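Peptide/nickel transport system substrate-binding protein (Listeria monocytogenes serotype 1/2a, PDB 5KZT) binds peptides and probably delivers them to a membrane transporter for uptake. Local coordinates at residues 385-390 / 399-404. Numbering follows the deposited sequence.
Sequences FIQDQL and VKLKNV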
ATOM      1  N   PHE A 385      -0.242  -0.346  24.234  1.00 25.20           N
ATOM      2  CA  PHE A 385      -0.518  -1.782  24.415  1.00 25.63           C
ATOM      3  C   PHE A 385       0.722  -2.650  24.172  1.00 24.80           C
ATOM      4  O   PHE A 385       1.034  -3.525  24.972  1.00 25.18           O
ATOM      5  CB  PHE A 385      -1.666  -2.232  23.498  1.00 25.92           C
ATOM      6  CG  PHE A 385      -2.111  -3.657  23.712  1.00 26.90           C
ATOM      7  CD1 PHE A 385      -1.454  -4.713  23.077  1.00 26.46           C
ATOM      8  CD2 PHE A 385      -3.219  -3.944  24.510  1.00 28.84           C
ATOM      9  CE1 PHE A 385      -1.869  -6.022  23.256  1.00 27.82           C
ATOM     10  CE2 PHE A 385      -3.642  -5.253  24.685  1.00 30.01           C
ATOM     11  CZ  PHE A 385      -2.957  -6.293  24.068  1.00 29.51           C
ATOM     12  N   ILE A 386       1.414  -2.403  23.062  1.00 23.62           N
ATOM     13  CA  ILE A 386       2.616  -3.156  22.726  1.00 23.01           C
ATOM     14  C   ILE A 386       3.730  -2.897  23.747  1.00 23.44           C
ATOM     15  O   ILE A 386       4.381  -3.838  24.204  1.00 23.52           O
ATOM     16  CB  ILE A 386       3.075  -2.862  21.275  1.00 22.00           C
ATOM     17  CG1 ILE A 386       2.073  -3.480  20.304  1.00 22.30           C
ATOM     18  CG2 ILE A 386       4.448  -3.445  20.982  1.00 21.43           C
ATOM     19  CD1 ILE A 386       2.127  -2.894  18.933  1.00 22.09           C
ATOM     20  N   GLN A 387       3.931  -1.635  24.114  1.00 23.70           N
ATOM     21  CA  GLN A 387       4.878  -1.289  25.186  1.00 24.20           C
ATOM     22  C   GLN A 387       4.574  -2.110  26.458  1.00 25.95           C
ATOM     23  O   GLN A 387       5.478  -2.739  27.037  1.00 25.57           O
ATOM     24  CB  GLN A 387       4.819   0.207  25.480  1.00 24.40           C
ATOM     25  CG  GLN A 387       5.615   0.689  26.699  1.00 25.34           C
ATOM     26  CD  GLN A 387       5.426   2.175  26.949  1.00 26.00           C
ATOM     27  OE1 GLN A 387       4.335   2.635  27.304  1.00 26.43           O
ATOM     28  NE2 GLN A 387       6.492   2.927  26.802  1.00 26.05           N
ATOM     29  N   ASP A 388       3.307  -2.088  26.873  1.00 26.67           N
ATOM     30  CA  ASP A 388       2.825  -2.868  28.031  1.00 28.48           C
ATOM     31  C   ASP A 388       3.189  -4.358  27.901  1.00 28.09           C
ATOM     32  O   ASP A 388       3.754  -4.940  28.833  1.00 29.04           O
ATOM     33  CB  ASP A 388       1.309  -2.583  28.286  1.00 30.31           C
ATOM     34  CG  ASP A 388       0.423  -3.851  28.452  1.00 32.35           C
ATOM     35  OD1 ASP A 388       0.522  -4.520  29.512  1.00 33.37           O
ATOM     36  OD2 ASP A 388      -0.437  -4.118  27.531  1.00 32.33           O
ATOM     37  N   GLN A 389       2.926  -4.946  26.732  1.00 26.50           N
ATOM     38  CA  GLN A 389       3.139  -6.376  26.506  1.00 26.21           C
ATOM     39  C   GLN A 389       4.614  -6.754  26.603  1.00 25.85           C
ATOM     40  O   GLN A 389       4.999  -7.665  27.356  1.00 26.48           O
ATOM     41  CB  GLN A 389       2.594  -6.782  25.140  1.00 25.81           C
ATOM     42  CG  GLN A 389       1.075  -6.725  25.049  1.00 26.13           C
ATOM     43  CD  GLN A 389       0.399  -7.952  25.619  1.00 27.79           C
ATOM     44  OE1 GLN A 389       0.754  -9.081  25.285  1.00 27.95           O
ATOM     45  NE2 GLN A 389      -0.587  -7.742  26.480  1.00 29.30           N
ATOM     46  N   LEU A 390       5.437  -6.016  25.883  1.00 24.42           N
ATOM     47  CA  LEU A 390       6.855  -6.309  25.836  1.00 24.74           C
ATOM     48  C   LEU A 390       7.534  -6.045  27.191  1.00 25.68           C
ATOM     49  O   LEU A 390       8.318  -6.879  27.654  1.00 26.25           O
ATOM     50  CB  LEU A 390       7.521  -5.521  24.715  1.00 23.55           C
ATOM     51  CG  LEU A 390       6.999  -5.811  23.310  1.00 23.07           C
ATOM     52  CD1 LEU A 390       7.652  -4.854  22.324  1.00 22.44           C
ATOM     53  CD2 LEU A 390       7.189  -7.262  22.899  1.00 23.42           C
ATOM     54  N   VAL A 399      10.898   0.069  26.292  1.00 25.00           N
ATOM     55  CA  VAL A 399      10.412   0.443  24.954  1.00 24.26           C
ATOM     56  C   VAL A 399       9.985   1.916  24.991  1.00 24.71           C
ATOM     57  O   VAL A 399       9.032   2.259  25.695  1.00 25.24           O
ATOM     58  CB  VAL A 399       9.243  -0.454  24.518  1.00 23.45           C
ATOM     59  CG1 VAL A 399       8.690  -0.004  23.164  1.00 22.30           C
ATOM     60  CG2 VAL A 399       9.699  -1.909  24.461  1.00 23.64           C
ATOM     61  N   LYS A 400      10.728   2.779  24.289  1.00 25.13           N
ATOM     62  CA  LYS A 400      10.365   4.204  24.134  1.00 26.26           C
ATOM     63  C   LYS A 400       9.384   4.263  22.986  1.00 24.35           C
ATOM     64  O   LYS A 400       9.543   3.539  22.002  1.00 22.94           O
ATOM     65  CB  LYS A 400      11.546   5.119  23.750  1.00 28.12           C
ATOM     66  CG  LYS A 400      12.837   4.991  24.539  1.00 30.56           C
ATOM     67  CD  LYS A 400      12.956   5.985  25.693  1.00 33.53           C
ATOM     68  CE  LYS A 400      12.390   5.406  26.987  1.00 34.53           C
ATOM     69  NZ  LYS A 400      12.392   6.381  28.110  1.00 37.07           N
ATOM     70  N   LEU A 401       8.386   5.130  23.097  1.00 24.28           N
ATOM     71  CA  LEU A 401       7.382   5.278  22.045  1.00 23.28           C
ATOM     72  C   LEU A 401       7.594   6.518  21.179  1.00 23.72           C
ATOM     73  O   LEU A 401       7.766   7.610  21.677  1.00 24.28           O
ATOM     74  CB  LEU A 401       5.981   5.301  22.656  1.00 23.55           C
ATOM     75  CG  LEU A 401       5.543   4.027  23.383  1.00 23.27           C
ATOM     76  CD1 LEU A 401       4.098   4.166  23.829  1.00 23.89           C
ATOM     77  CD2 LEU A 401       5.745   2.802  22.497  1.00 22.25           C
ATOM     78  N   LYS A 402       7.545   6.328  19.862  1.00 23.15           N
ATOM     79  CA  LYS A 402       7.575   7.410  18.898  1.00 24.13           C
ATOM     80  C   LYS A 402       6.304   7.261  18.065  1.00 22.85           C
ATOM     81  O   LYS A 402       6.016   6.174  17.557  1.00 21.91           O
ATOM     82  CB  LYS A 402       8.829   7.267  18.047  1.00 25.53           C
ATOM     83  CG  LYS A 402       9.147   8.421  17.137  1.00 27.69           C
ATOM     84  CD  LYS A 402      10.551   8.251  16.565  1.00 29.21           C
ATOM     85  CE  LYS A 402      10.986   9.461  15.769  1.00 31.43           C
ATOM     86  NZ  LYS A 402      11.143  10.679  16.612  1.00 33.44           N
ATOM     87  N   ASN A 403       5.520   8.329  17.977  1.00 25.36           N
ATOM     88  CA  ASN A 403       4.219   8.296  17.304  1.00 24.97           C
ATOM     89  C   ASN A 403       4.151   9.506  16.387  1.00 24.25           C
ATOM     90  O   ASN A 403       3.818  10.595  16.821  1.00 26.26           O
ATOM     91  CB  ASN A 403       3.066   8.281  18.321  1.00 25.93           C
ATOM     92  CG  ASN A 403       2.930   6.942  19.026  1.00 26.18           C
ATOM     93  OD1 ASN A 403       3.535   6.717  20.057  1.00 27.31           O
ATOM     94  ND2 ASN A 403       2.151   6.041  18.456  1.00 25.91           N
ATOM     95  N   VAL A 404       4.424   9.286  15.104  1.00 22.30           N
ATOM     96  CA  VAL A 404       4.718  10.365  14.169  1.00 21.53           C
ATOM     97  C   VAL A 404       3.727  10.363  13.004  1.00 20.55           C
ATOM     98  O   VAL A 404       3.023   9.374  12.794  1.00 19.57           O
ATOM     99  CB  VAL A 404       6.177  10.244  13.660  1.00 21.21           C
ATOM    100  CG1 VAL A 404       7.164  10.520  14.798  1.00 22.02           C
ATOM    101  CG2 VAL A 404       6.452   8.883  13.017  1.00 20.15           C
TER
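With CG of Gln387 trans to its own backbone N (chi1 172°) and the next torsion trans as well, the side chain reaches from the helix as a straight arm that carries its amide to the backbone of Val399 and the side chain of Leu401. The two segments belong to a beta-alpha-beta unit, strand 367-374, helix 377-393 and strand 397-404, whose two strands pair in parallel, so the helix must run back against them; here the axes of the two short segments, 385-390 and 399-404, come within 9.0 Å and run nearly antiparallel. The unit illustrates how a crossover helix can be joined to its sheet by a polar bond as well as by apolar packing.

The polar part falls to the amide of Gln387. Gln387 NE2 donates to Val399 O over 2.9 Å in a nearly straight bond, and the acceptor lies close to the plane of the amide. The donor meets the carbonyl almost head-on, at a C=O...N angle of 167°. Leu401 lies slantwise across the arm, touching Gln387 CB with its CD2 at 4.1 Å and the amide with its CG and CD1. Leu401 CG lies 3.7 Å from Gln387 NE2.

Between the side chains of Leu390 and Val399 the contact is apolar. Both residues are buried, and each also touches Phe420 of strand 420-425, while Ile386, on the same helix, packs on Phe371 and Met422 of the sheet. The amide N of Val399 is taken by Gln391 OE1, so two glutamines one helical turn apart, Gln387 and Gln391, hold the O and N of this valine. Between the aliphatic branches themselves the touch is light, Leu390 CD1 resting 4.2 Å from Val399 CG2.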